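Local coordinates for protein activating signal cointegrator 1 complex subunit 2 (PDB 6YXQ) that binds polyubiquitin chains, recruits ASCC3 and ALKBH3 to sites of DNA damage, and takes part in the rescue of stalled ribosomes, at residues S285-E288 with A289-E293; R315-H318 with S319-K322; E325-H328 with I329-Q333; A378-I381 with S382-Q385; A402-S405 with A406-V410. All coordinates share one frame; numbering follows the deposited sequence.

Interaction 1 of 5, residues S285-E288 with A289-E293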
loop_
_atom_site.group_PDB
_atom_site.type_symbol
_atom_site.label_atom_id
_atom_site.label_comp_id
_atom_site.label_asym_id
_atom_site.label_seq_id
_atom_site.Cartn_x
_atom_site.Cartn_y
_atom_site.Cartn_z
ATOM N N SER B 285 10.069 27.478 -9.532
ATOM C CA SER B 285 9.159 28.467 -10.096
ATOM C C SER B 285 7.715 28.167 -9.720
ATOM O O SER B 285 6.924 29.095 -9.507
ATOM C CB SER B 285 9.321 28.530 -11.608
ATOM O OG SER B 285 9.610 27.248 -12.107
ATOM N N PHE B 286 7.347 26.883 -9.636
ATOM C CA PHE B 286 6.024 26.544 -9.131
ATOM C C PHE B 286 5.840 27.059 -7.716
ATOM O O PHE B 286 4.774 27.575 -7.374
ATOM C CB PHE B 286 5.802 25.034 -9.164
ATOM C CG PHE B 286 4.561 24.599 -8.436
ATOM C CD1 PHE B 286 3.329 24.628 -9.068
ATOM C CD2 PHE B 286 4.623 24.177 -7.118
ATOM C CE1 PHE B 286 2.183 24.240 -8.402
ATOM C CE2 PHE B 286 3.477 23.789 -6.443
ATOM C CZ PHE B 286 2.257 23.820 -7.085
ATOM N N TYR B 287 6.858 26.884 -6.868
ATOM C CA TYR B 287 6.822 27.425 -5.516
ATOM C C TYR B 287 6.553 28.922 -5.549
ATOM O O TYR B 287 5.617 29.413 -4.908
ATOM C CB TYR B 287 8.148 27.116 -4.812
ATOM C CG TYR B 287 8.108 27.226 -3.305
ATOM C CD1 TYR B 287 8.335 28.440 -2.676
ATOM C CD2 TYR B 287 7.853 26.118 -2.514
ATOM C CE1 TYR B 287 8.297 28.554 -1.307
ATOM C CE2 TYR B 287 7.812 26.221 -1.140
ATOM C CZ TYR B 287 8.036 27.446 -0.538
ATOM O OH TYR B 287 8.007 27.570 0.836
ATOM N N GLU B 288 7.335 29.649 -6.344
ATOM C CA GLU B 288 7.158 31.096 -6.444
ATOM C C GLU B 288 5.747 31.471 -6.886
ATOM O O GLU B 288 5.148 32.405 -6.344
ATOM C CB GLU B 288 8.179 31.679 -7.412
ATOM C CG GLU B 288 9.425 32.147 -6.732
ATOM C CD GLU B 288 9.257 33.485 -6.066
ATOM O OE1 GLU B 288 8.269 34.180 -6.372
ATOM O OE2 GLU B 288 10.122 33.847 -5.244
ATOM N N ALA B 289 5.207 30.774 -7.884
ATOM C CA ALA B 289 3.896 31.151 -8.404
ATOM C C ALA B 289 2.797 30.805 -7.412
ATOM O O ALA B 289 1.955 31.645 -7.070
ATOM C CB ALA B 289 3.645 30.460 -9.744
ATOM N N ALA B 290 2.817 29.576 -6.913
ATOM C CA ALA B 290 1.695 29.014 -6.186
ATOM C C ALA B 290 1.682 29.460 -4.730
ATOM O O ALA B 290 0.650 29.926 -4.233
ATOM C CB ALA B 290 1.762 27.492 -6.297
ATOM N N ILE B 291 2.830 29.359 -4.041
ATOM C CA ILE B 291 2.850 29.452 -2.578
ATOM C C ILE B 291 2.333 30.803 -2.058
ATOM O O ILE B 291 1.482 30.807 -1.165
ATOM C CB ILE B 291 4.232 29.109 -2.044
ATOM C CG1 ILE B 291 4.593 27.647 -2.345
ATOM C CG2 ILE B 291 4.339 29.434 -0.558
ATOM C CD1 ILE B 291 3.452 26.657 -2.137
ATOM N N PRO B 292 2.830 31.952 -2.544
ATOM C CA PRO B 292 2.342 33.229 -1.972
ATOM C C PRO B 292 0.834 33.414 -2.053
ATOM O O PRO B 292 0.197 33.789 -1.055
ATOM C CB PRO B 292 3.094 34.278 -2.802
ATOM C CG PRO B 292 4.342 33.584 -3.235
ATOM C CD PRO B 292 3.920 32.179 -3.504
ATOM N N GLU B 293 0.242 33.165 -3.222
ATOM C CA GLU B 293 -1.183 33.428 -3.396
ATOM C C GLU B 293 -2.022 32.543 -2.482
ATOM O O GLU B 293 -2.963 33.019 -1.834
ATOM C CB GLU B 293 -1.575 33.234 -4.864
ATOM C CG GLU B 293 -3.030 33.526 -5.180
ATOM C CD GLU B 293 -3.408 34.969 -4.912
ATOM O OE1 GLU B 293 -2.581 35.865 -5.199
ATOM O OE2 GLU B 293 -4.528 35.205 -4.407
#
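Tyr287 spreads one face of its ring over the CG1 methylene of Ile291, one helical turn further along helix 279-300. CG1 lies 3.5 Å from the centroid of the Tyr287 ring and only 8° off its normal, a centred CH-pi contact, while Ile291 CG2 reaches toward the hydroxyl half of the ring at CE1, 4.1 Å away. With CG opposite the backbone N (chi1 -162°), the tyrosine swings toward the following turn. Phe286 and Ala290 repeat the theme less centrally: Ala290 CB sits 4.0 Å from the centroid of the Phe286 ring, shifted toward the rim at CZ. Ala290 N and Ile291 N donate to Phe286 O and Tyr287 O at 2.8 and 2.9 Å, which fixes the spacing of both pairs. At the next position Pro292 has no N-H to give; its CD stands 3.1 Å from Glu288 O, and the helix kinks there. Outside, Tyr287 OH bonds to Arg320 and Asp370, Phe286 meets Phe209 edge-to-face, and Glu288 OE2 accepts the backbone N-H groups of Arg366 and Phe367 at the start of helix 365-374. The chemistry is therefore divided: within the helix an aliphatic group covers one face of each ring, and the polar ends of Tyr287 and Glu288 tie it to neighbouring elements.

Interaction 2 of 5, residues R315-H318 with S319-K322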
loop_
_atom_site.group_PDB
_atom_site.type_symbol
_atom_site.label_atom_id
_atom_site.label_comp_id
_atom_site.label_asym_id
_atom_site.label_seq_id
_atom_site.Cartn_x
_atom_site.Cartn_y
_atom_site.Cartn_z
ATOM N N ARG B 315 -1.356 21.475 5.700
ATOM C CA ARG B 315 -1.022 20.749 4.478
ATOM C C ARG B 315 -0.149 21.582 3.548
ATOM O O ARG B 315 0.787 21.058 2.938
ATOM C CB ARG B 315 -2.300 20.313 3.763
ATOM C CG ARG B 315 -3.164 19.402 4.609
ATOM C CD ARG B 315 -4.376 18.861 3.864
ATOM N NE ARG B 315 -5.174 18.020 4.750
ATOM C CZ ARG B 315 -4.895 16.748 5.008
ATOM N NH1 ARG B 315 -3.846 16.174 4.428
ATOM N NH2 ARG B 315 -5.660 16.051 5.840
ATOM N N LEU B 316 -0.439 22.879 3.423
ATOM C CA LEU B 316 0.363 23.740 2.559
ATOM C C LEU B 316 1.797 23.846 3.060
ATOM O O LEU B 316 2.745 23.763 2.269
ATOM C CB LEU B 316 -0.274 25.125 2.463
ATOM C CG LEU B 316 0.419 26.108 1.519
ATOM C CD1 LEU B 316 0.494 25.519 0.116
ATOM C CD2 LEU B 316 -0.277 27.468 1.514
ATOM N N SER B 317 1.979 24.036 4.370
ATOM C CA SER B 317 3.333 24.108 4.913
ATOM C C SER B 317 4.063 22.780 4.750
ATOM O O SER B 317 5.254 22.752 4.401
ATOM C CB SER B 317 3.283 24.533 6.376
ATOM O OG SER B 317 2.331 25.565 6.553
ATOM N N HIS B 318 3.360 21.669 4.982
ATOM C CA HIS B 318 3.933 20.355 4.720
ATOM C C HIS B 318 4.369 20.223 3.263
ATOM O O HIS B 318 5.453 19.698 2.975
ATOM C CB HIS B 318 2.914 19.282 5.100
ATOM C CG HIS B 318 3.296 17.898 4.690
ATOM N ND1 HIS B 318 4.034 17.057 5.495
ATOM C CD2 HIS B 318 3.021 17.195 3.564
ATOM C CE1 HIS B 318 4.208 15.901 4.879
ATOM N NE2 HIS B 318 3.604 15.960 3.705
ATOM N N SER B 319 3.550 20.717 2.331
ATOM C CA SER B 319 3.884 20.589 0.914
ATOM C C SER B 319 5.105 21.422 0.563
ATOM O O SER B 319 5.953 20.988 -0.224
ATOM C CB SER B 319 2.696 20.995 0.037
ATOM O OG SER B 319 1.471 20.550 0.583
ATOM N N ARG B 320 5.212 22.620 1.135
ATOM C CA ARG B 320 6.381 23.448 0.860
ATOM C C ARG B 320 7.647 22.785 1.383
ATOM O O ARG B 320 8.671 22.721 0.680
ATOM C CB ARG B 320 6.185 24.832 1.474
ATOM C CG ARG B 320 4.890 25.463 1.037
ATOM C CD ARG B 320 4.578 26.726 1.788
ATOM N NE ARG B 320 5.777 27.400 2.260
ATOM C CZ ARG B 320 5.989 27.732 3.528
ATOM N NH1 ARG B 320 5.074 27.451 4.444
ATOM N NH2 ARG B 320 7.108 28.349 3.880
ATOM N N LYS B 321 7.584 22.252 2.608
ATOM C CA LYS B 321 8.736 21.553 3.171
ATOM C C LYS B 321 9.146 20.370 2.296
ATOM O O LYS B 321 10.331 20.188 1.990
ATOM C CB LYS B 321 8.422 21.100 4.594
ATOM C CG LYS B 321 9.600 20.472 5.306
ATOM C CD LYS B 321 9.211 20.008 6.705
ATOM C CE LYS B 321 10.369 19.323 7.424
ATOM N NZ LYS B 321 9.930 18.667 8.697
ATOM N N LYS B 322 8.171 19.561 1.865
ATOM C CA LYS B 322 8.492 18.398 1.042
ATOM C C LYS B 322 9.056 18.808 -0.313
ATOM O O LYS B 322 9.933 18.126 -0.857
ATOM C CB LYS B 322 7.255 17.523 0.854
ATOM C CG LYS B 322 6.786 16.830 2.115
ATOM C CD LYS B 322 7.911 16.070 2.773
ATOM C CE LYS B 322 7.630 15.841 4.245
ATOM N NZ LYS B 322 8.825 15.305 4.945
HETATM O O HOH W 1 2.353 27.960 4.095
#
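Lys322 runs its aliphatic chain across one face of the His318 ring, four residues back on helix 306-340. Its CG makes the CH-pi contact, 3.9 Å from the centroid of the His318 ring and displaced toward the rim, and CE follows at 3.5 Å from His318 CE1. The histidine turns its CG away from its own backbone N (chi1 171°), and a bend of the lysine at chi2 (-52°) folds the chain back over the ring. Ser319 behaves differently: its OG, set beside its own backbone N, donates to Arg315 O, while Ser319 N binds the same oxygen at 2.8 Å from the other face of the carbonyl plane. Arg320 leaves its helix extended, then bends at chi3 (28°), which brings NH1 to 3.9 Å from Ser317 CB. A water joins these two residues weakly, 2.8 Å from Arg320 NH1 and 3.4 Å from Ser317 OG; the stronger partners are Tyr287 OH for Arg320 NE and Trp313 O for Ser317 OG. In the ASCC3 chain, Asp181 pairs with Lys321 NZ and gives its backbone N-H to His318 ND1; Thr258 holds NE2, and Lys322 NZ bridges to Glu325. An ND1 that accepts from an amide, with a lysine ammonium nearby, is consistent with a neutral His318 protonated on NE2. The turn probably reads ASCC3 through the salt bridge from Lys321 and the amide bond to His318 ND1, with Leu180 and Phe183 of ASCC3 packing alongside.

Interaction 3 of 5, residues E325-H328 with I329-Q333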
loop_
_atom_site.group_PDB
_atom_site.type_symbol
_atom_site.label_atom_id
_atom_site.label_comp_id
_atom_site.label_asym_id
_atom_site.label_seq_id
_atom_site.Cartn_x
_atom_site.Cartn_y
_atom_site.Cartn_z
ATOM N N GLU B 325 12.659 19.670 0.260
ATOM C CA GLU B 325 13.412 18.448 0.513
ATOM C C GLU B 325 13.670 17.688 -0.783
ATOM O O GLU B 325 14.764 17.150 -0.987
ATOM C CB GLU B 325 12.674 17.582 1.532
ATOM C CG GLU B 325 12.575 18.252 2.894
ATOM C CD GLU B 325 11.856 17.417 3.935
ATOM O OE1 GLU B 325 10.923 16.670 3.567
ATOM O OE2 GLU B 325 12.226 17.520 5.126
ATOM N N ILE B 326 12.680 17.647 -1.678
ATOM C CA ILE B 326 12.891 17.054 -2.996
ATOM C C ILE B 326 14.022 17.773 -3.722
ATOM O O ILE B 326 14.945 17.142 -4.269
ATOM C CB ILE B 326 11.581 17.092 -3.807
ATOM C CG1 ILE B 326 10.551 16.147 -3.195
ATOM C CG2 ILE B 326 11.824 16.720 -5.256
ATOM C CD1 ILE B 326 9.161 16.340 -3.731
ATOM N N PHE B 327 13.947 19.112 -3.754
ATOM C CA PHE B 327 14.979 19.923 -4.396
ATOM C C PHE B 327 16.362 19.557 -3.878
ATOM O O PHE B 327 17.294 19.307 -4.657
ATOM C CB PHE B 327 14.696 21.407 -4.158
ATOM C CG PHE B 327 15.616 22.343 -4.909
ATOM C CD1 PHE B 327 16.881 22.650 -4.418
ATOM C CD2 PHE B 327 15.200 22.942 -6.089
ATOM C CE1 PHE B 327 17.722 23.518 -5.100
ATOM C CE2 PHE B 327 16.033 23.818 -6.775
ATOM C CZ PHE B 327 17.295 24.105 -6.283
ATOM N N HIS B 328 16.511 19.510 -2.554
ATOM C CA HIS B 328 17.831 19.239 -2.005
ATOM C C HIS B 328 18.274 17.804 -2.260
ATOM O O HIS B 328 19.468 17.560 -2.458
ATOM C CB HIS B 328 17.875 19.536 -0.514
ATOM C CG HIS B 328 19.248 19.419 0.057
ATOM N ND1 HIS B 328 19.644 18.349 0.827
ATOM C CD2 HIS B 328 20.333 20.218 -0.067
ATOM C CE1 HIS B 328 20.912 18.503 1.168
ATOM N NE2 HIS B 328 21.354 19.629 0.639
ATOM N N ILE B 329 17.345 16.844 -2.249
ATOM C CA ILE B 329 17.716 15.458 -2.524
ATOM C C ILE B 329 18.309 15.346 -3.923
ATOM O O ILE B 329 19.359 14.718 -4.127
ATOM C CB ILE B 329 16.501 14.529 -2.342
ATOM C CG1 ILE B 329 16.152 14.377 -0.866
ATOM C CG2 ILE B 329 16.766 13.161 -2.929
ATOM C CD1 ILE B 329 14.833 13.676 -0.635
ATOM N N ILE B 330 17.661 15.993 -4.899
ATOM C CA ILE B 330 18.155 15.948 -6.277
ATOM C C ILE B 330 19.512 16.638 -6.384
ATOM O O ILE B 330 20.460 16.111 -6.995
ATOM C CB ILE B 330 17.138 16.584 -7.237
ATOM C CG1 ILE B 330 15.805 15.846 -7.184
ATOM C CG2 ILE B 330 17.686 16.569 -8.640
ATOM C CD1 ILE B 330 14.734 16.492 -8.009
ATOM N N LEU B 331 19.612 17.846 -5.819
ATOM C CA LEU B 331 20.869 18.582 -5.844
ATOM C C LEU B 331 22.009 17.740 -5.280
ATOM O O LEU B 331 23.064 17.597 -5.908
ATOM C CB LEU B 331 20.719 19.882 -5.054
ATOM C CG LEU B 331 21.884 20.864 -5.153
ATOM C CD1 LEU B 331 21.957 21.462 -6.555
ATOM C CD2 LEU B 331 21.764 21.951 -4.101
ATOM N N ASN B 332 21.804 17.176 -4.087
ATOM C CA ASN B 332 22.836 16.365 -3.455
ATOM C C ASN B 332 23.216 15.184 -4.333
ATOM O O ASN B 332 24.403 14.966 -4.614
ATOM C CB ASN B 332 22.361 15.881 -2.087
ATOM C CG ASN B 332 23.406 15.046 -1.377
ATOM O OD1 ASN B 332 24.368 15.576 -0.821
ATOM N ND2 ASN B 332 23.231 13.731 -1.405
ATOM N N GLN B 333 22.211 14.440 -4.815
ATOM C CA GLN B 333 22.484 13.206 -5.543
ATOM C C GLN B 333 23.288 13.462 -6.811
ATOM O O GLN B 333 24.192 12.686 -7.142
ATOM C CB GLN B 333 21.178 12.485 -5.876
ATOM C CG GLN B 333 21.374 11.136 -6.551
ATOM C CD GLN B 333 21.783 10.043 -5.580
ATOM O OE1 GLN B 333 21.557 10.148 -4.375
ATOM N NE2 GLN B 333 22.391 8.981 -6.106
#
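Ile326 and Ile330 lie side by side and point the same way, the CG2 methyl of Ile326 4.0 Å from the CD1 methyl of Ile330. Their shared conformation, CG1 beside the backbone N in both, places CG2 of Ile326 next to the CD1 end of Ile330 on one flank of helix 306-340. On another flank Phe327 CE1 comes within 4.4 Å of Leu331 CD2, an oblique approach to the ring. His328 CE1 approaches Asn332 CB just as loosely, again obliquely to the ring, at 4.4 Å. Ile329 packs chiefly against backbone: its CG1 is 3.1 Å from Glu325 O, the same oxygen that accepts Ile329 N at 2.9 Å. Regular hydrogen bonds set this spacing; Leu331 N to Phe327 O measures 3.0 Å.

Neighbouring aromatics probably hold the rings in place. Tyr371 and Phe367 both meet Phe327 edge-to-face, and Phe375 stacks on His328. The isoleucines face apolar partners: Ile326 touches Leu260, Leu264 and Leu283, and Phe279 packs on both Ile326 and Ile330. This part of helix 306-340 thus runs through a bundle, with helices 243-266 and 279-300 against the Ile326 flank, helix 271-275 beside Ile329 and Ile330, and helix 365-374 with the residue just past it against Phe327 and His328.

Interaction 4 of 5, residues A378-I381 with S382-Q385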
loop_
_atom_site.group_PDB
_atom_site.type_symbol
_atom_site.label_atom_id
_atom_site.label_comp_id
_atom_site.label_asym_id
_atom_site.label_seq_id
_atom_site.Cartn_x
_atom_site.Cartn_y
_atom_site.Cartn_z
ATOM N N ALA B 378 24.997 28.714 1.434
ATOM C CA ALA B 378 26.411 28.962 1.706
ATOM C C ALA B 378 27.138 27.688 2.106
ATOM O O ALA B 378 28.314 27.504 1.774
ATOM C CB ALA B 378 26.556 30.011 2.803
ATOM N N GLU B 379 26.452 26.796 2.815
ATOM C CA GLU B 379 27.089 25.572 3.281
ATOM C C GLU B 379 27.350 24.603 2.131
ATOM O O GLU B 379 28.335 23.856 2.165
ATOM C CB GLU B 379 26.224 24.937 4.375
ATOM C CG GLU B 379 26.148 23.429 4.369
ATOM C CD GLU B 379 25.240 22.910 5.459
ATOM O OE1 GLU B 379 24.751 23.737 6.255
ATOM O OE2 GLU B 379 25.018 21.682 5.525
ATOM N N ASP B 380 26.504 24.613 1.099
ATOM C CA ASP B 380 26.746 23.750 -0.052
ATOM C C ASP B 380 27.725 24.380 -1.040
ATOM O O ASP B 380 28.430 23.655 -1.751
ATOM C CB ASP B 380 25.423 23.409 -0.742
ATOM C CG ASP B 380 24.558 22.472 0.087
ATOM O OD1 ASP B 380 25.122 21.611 0.795
ATOM O OD2 ASP B 380 23.315 22.597 0.039
ATOM N N ILE B 381 27.793 25.712 -1.094
ATOM C CA ILE B 381 28.782 26.366 -1.947
ATOM C C ILE B 381 30.189 26.108 -1.424
ATOM O O ILE B 381 31.126 25.877 -2.200
ATOM C CB ILE B 381 28.483 27.872 -2.051
ATOM C CG1 ILE B 381 27.266 28.121 -2.937
ATOM C CG2 ILE B 381 29.686 28.627 -2.592
ATOM C CD1 ILE B 381 27.086 29.590 -3.291
ATOM N N SER B 382 30.362 26.133 -0.101
ATOM C CA SER B 382 31.677 25.848 0.457
ATOM C C SER B 382 32.120 24.421 0.161
ATOM O O SER B 382 33.319 24.161 0.090
ATOM C CB SER B 382 31.691 26.107 1.963
ATOM O OG SER B 382 30.543 25.567 2.574
ATOM N N LEU B 383 31.185 23.486 -0.023
ATOM C CA LEU B 383 31.570 22.136 -0.432
ATOM C C LEU B 383 32.272 22.156 -1.784
ATOM O O LEU B 383 33.345 21.562 -1.955
ATOM C CB LEU B 383 30.344 21.229 -0.490
ATOM C CG LEU B 383 29.623 20.949 0.818
ATOM C CD1 LEU B 383 28.453 20.017 0.571
ATOM C CD2 LEU B 383 30.593 20.351 1.803
ATOM N N LEU B 384 31.668 22.833 -2.763
ATOM C CA LEU B 384 32.311 22.978 -4.061
ATOM C C LEU B 384 33.645 23.693 -3.931
ATOM O O LEU B 384 34.631 23.304 -4.566
ATOM C CB LEU B 384 31.395 23.735 -5.020
ATOM C CG LEU B 384 29.904 23.456 -4.894
ATOM C CD1 LEU B 384 29.142 24.541 -5.598
ATOM C CD2 LEU B 384 29.554 22.101 -5.469
ATOM N N GLN B 385 33.692 24.749 -3.117
ATOM C CA GLN B 385 34.922 25.524 -2.984
ATOM C C GLN B 385 36.033 24.697 -2.343
ATOM O O GLN B 385 37.205 24.840 -2.706
ATOM C CB GLN B 385 34.656 26.798 -2.181
ATOM C CG GLN B 385 33.840 27.855 -2.927
ATOM C CD GLN B 385 33.559 29.100 -2.091
ATOM O OE1 GLN B 385 33.156 29.006 -0.931
ATOM N NE2 GLN B 385 33.768 30.272 -2.684
#
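Ser382 folds its hydroxyl back over the preceding turn and meets two carbonyls, with OG 3.1 Å from Ala378 O and 2.8 Å from Glu379 O. Its chi1 of 45° places OG between its own backbone N and carbonyl carbon, the crowded position, from which both oxygens can be approached; the single proton can serve either. Ser382 N also donates to Ala378 O, at 3.1 Å, so that side of the turn is held by backbone and side chain together. Leu383 follows, lying alongside Asp380 and pointing the same way, its CD1 3.7 Å from Asp380 OD1. Its own N-H makes only a weak bond to Asp380 O, at 3.3 Å and bent to 124°. Leu384 N gives the same oxygen a second weak bond, longer at 3.5 Å, while its side chain leads off to Ile339 and Phe354. At Gln385 the regular pattern is firm again: N donates to Ile381 O at 2.9 Å. The amide of Gln385 then passes across Ile381, with CD 3.9 Å from Ile381 CG2, and NE2 finds a weak partner in Glu393. Ile381 itself packs on Thr396 and Ile399 of helix 394-408, whereas Asp380, Leu383 and Leu384 turn to helix 306-340. A hydroxyl returned to carbonyls three and four residues earlier is the familiar intrahelical habit of serine, here on a short amphipathic helix packed onto a helical bundle.

Interaction 5 of 5, residues A402-S405 with A406-V410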
loop_
_atom_site.group_PDB
_atom_site.type_symbol
_atom_site.label_atom_id
_atom_site.label_comp_id
_atom_site.label_asym_id
_atom_site.label_seq_id
_atom_site.Cartn_x
_atom_site.Cartn_y
_atom_site.Cartn_z
ATOM N N ALA B 402 22.177 36.926 -4.367
ATOM C CA ALA B 402 20.764 36.633 -4.555
ATOM C C ALA B 402 20.131 36.268 -3.219
ATOM O O ALA B 402 19.195 36.933 -2.755
ATOM C CB ALA B 402 20.588 35.509 -5.573
ATOM N N VAL B 403 20.683 35.244 -2.559
ATOM C CA VAL B 403 20.156 34.781 -1.277
ATOM C C VAL B 403 19.951 35.960 -0.337
ATOM O O VAL B 403 18.847 36.192 0.173
ATOM C CB VAL B 403 21.095 33.734 -0.657
ATOM C CG1 VAL B 403 20.665 33.411 0.767
ATOM C CG2 VAL B 403 21.129 32.481 -1.513
ATOM N N GLU B 404 21.017 36.736 -0.128
ATOM C CA GLU B 404 20.945 37.920 0.718
ATOM C C GLU B 404 19.739 38.771 0.368
ATOM O O GLU B 404 18.857 38.996 1.204
ATOM C CB GLU B 404 22.224 38.739 0.583
ATOM C CG GLU B 404 22.218 40.007 1.416
ATOM C CD GLU B 404 23.616 40.452 1.784
ATOM O OE1 GLU B 404 24.159 41.343 1.089
ATOM O OE2 GLU B 404 24.172 39.904 2.762
ATOM N N SER B 405 19.659 39.219 -0.885
ATOM C CA SER B 405 18.577 40.132 -1.231
ATOM C C SER B 405 17.221 39.455 -1.086
ATOM O O SER B 405 16.245 40.111 -0.707
ATOM C CB SER B 405 18.772 40.678 -2.642
ATOM O OG SER B 405 17.955 39.985 -3.556
ATOM N N ALA B 406 17.160 38.140 -1.315
ATOM C CA ALA B 406 15.915 37.407 -1.113
ATOM C C ALA B 406 15.413 37.569 0.314
ATOM O O ALA B 406 14.215 37.764 0.549
ATOM C CB ALA B 406 16.114 35.931 -1.443
ATOM N N TRP B 407 16.322 37.495 1.286
ATOM C CA TRP B 407 15.925 37.759 2.662
ATOM C C TRP B 407 15.603 39.235 2.856
ATOM O O TRP B 407 14.587 39.583 3.473
ATOM C CB TRP B 407 17.032 37.309 3.613
ATOM C CG TRP B 407 17.134 35.816 3.773
ATOM C CD1 TRP B 407 17.789 34.940 2.952
ATOM C CD2 TRP B 407 16.571 35.031 4.828
ATOM N NE1 TRP B 407 17.662 33.655 3.432
ATOM C CE2 TRP B 407 16.919 33.687 4.583
ATOM C CE3 TRP B 407 15.806 35.333 5.957
ATOM C CZ2 TRP B 407 16.527 32.653 5.425
ATOM C CZ3 TRP B 407 15.418 34.306 6.791
ATOM C CH2 TRP B 407 15.777 32.983 6.522
ATOM N N GLU B 408 16.426 40.118 2.282
ATOM C CA GLU B 408 16.305 41.540 2.580
ATOM C C GLU B 408 14.995 42.125 2.077
ATOM O O GLU B 408 14.582 43.189 2.552
ATOM C CB GLU B 408 17.492 42.303 1.991
ATOM C CG GLU B 408 18.804 42.074 2.742
ATOM C CD GLU B 408 19.855 43.125 2.422
ATOM O OE1 GLU B 408 20.456 43.679 3.371
ATOM O OE2 GLU B 408 20.074 43.400 1.220
ATOM N N GLY B 409 14.325 41.450 1.143
ATOM C CA GLY B 409 13.035 41.927 0.680
ATOM C C GLY B 409 11.964 41.896 1.752
ATOM O O GLY B 409 11.074 42.752 1.767
ATOM N N VAL B 410 12.036 40.929 2.667
ATOM C CA VAL B 410 11.008 40.749 3.687
ATOM C C VAL B 410 11.563 41.224 5.025
ATOM O O VAL B 410 12.782 41.270 5.229
ATOM C CB VAL B 410 10.539 39.272 3.754
ATOM C CG1 VAL B 410 11.624 38.376 4.347
ATOM C CG2 VAL B 410 9.230 39.132 4.531
#
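Val403 and Trp407 lie side by side, one turn apart near the end of helix 394-408, the last helix of this all-helical region. The packed side is theirs. Val403 CG1 stands 3.9 Å from Trp407 CD1, and the indole brings its edge to the backbone, with CD1 3.2 Å from Val403 O and that oxygen in the ring plane. Chi1 of -74° sets the indole's CG beside its backbone N, and chi2 of 83° turns the CD1 edge toward Val403. NE1 is hydrogen-bonded to Asp372 of helix 365-374, which also touches Val403, and Ala402 rests on Leu368 of that helix. The main chain beneath is regular: Ala406 N donates to Ala402 O at 2.8 Å.

The other side is exposed and looser. Glu404 and Glu408 run alongside one another, both extended, with Glu404 OE1 4.6 Å from Glu408 OE2. Their like charges would be expected to repel, though solvent probably screens them, and the closest side-chain approach is Glu404 CG to Glu408 OE2, 4.0 Å. Order fades at Gly409, where N-H still reaches Ser405 O at 3.0 Å but with the angle down to 136°. One residue later the spacing shortens from four to three: Val410 N binds Trp407 O, also at 3.0 Å.

In the fold
Along the chain the five contacts come in series, each within a single helix. Interactions 2 and 3 share the long helix 306-340, their centres about 16 Å apart, and interaction 1 sits on the preceding helix 279-300, touching interaction 2 with its centre about 12 Å away. Interaction 4, on helix 377-387, meets interaction 3 where His328 packs against Asp380. Interaction 5, on helix 394-408, touches none of the others; its nearest atoms are about 6 Å from interaction 4. The chain is the N-terminal part of ASCC2, which binds ASCC3; helix 306-340 links most of its last helices, and only interaction 2 also meets ASCC3, so this stretch takes part in both bundle and interface.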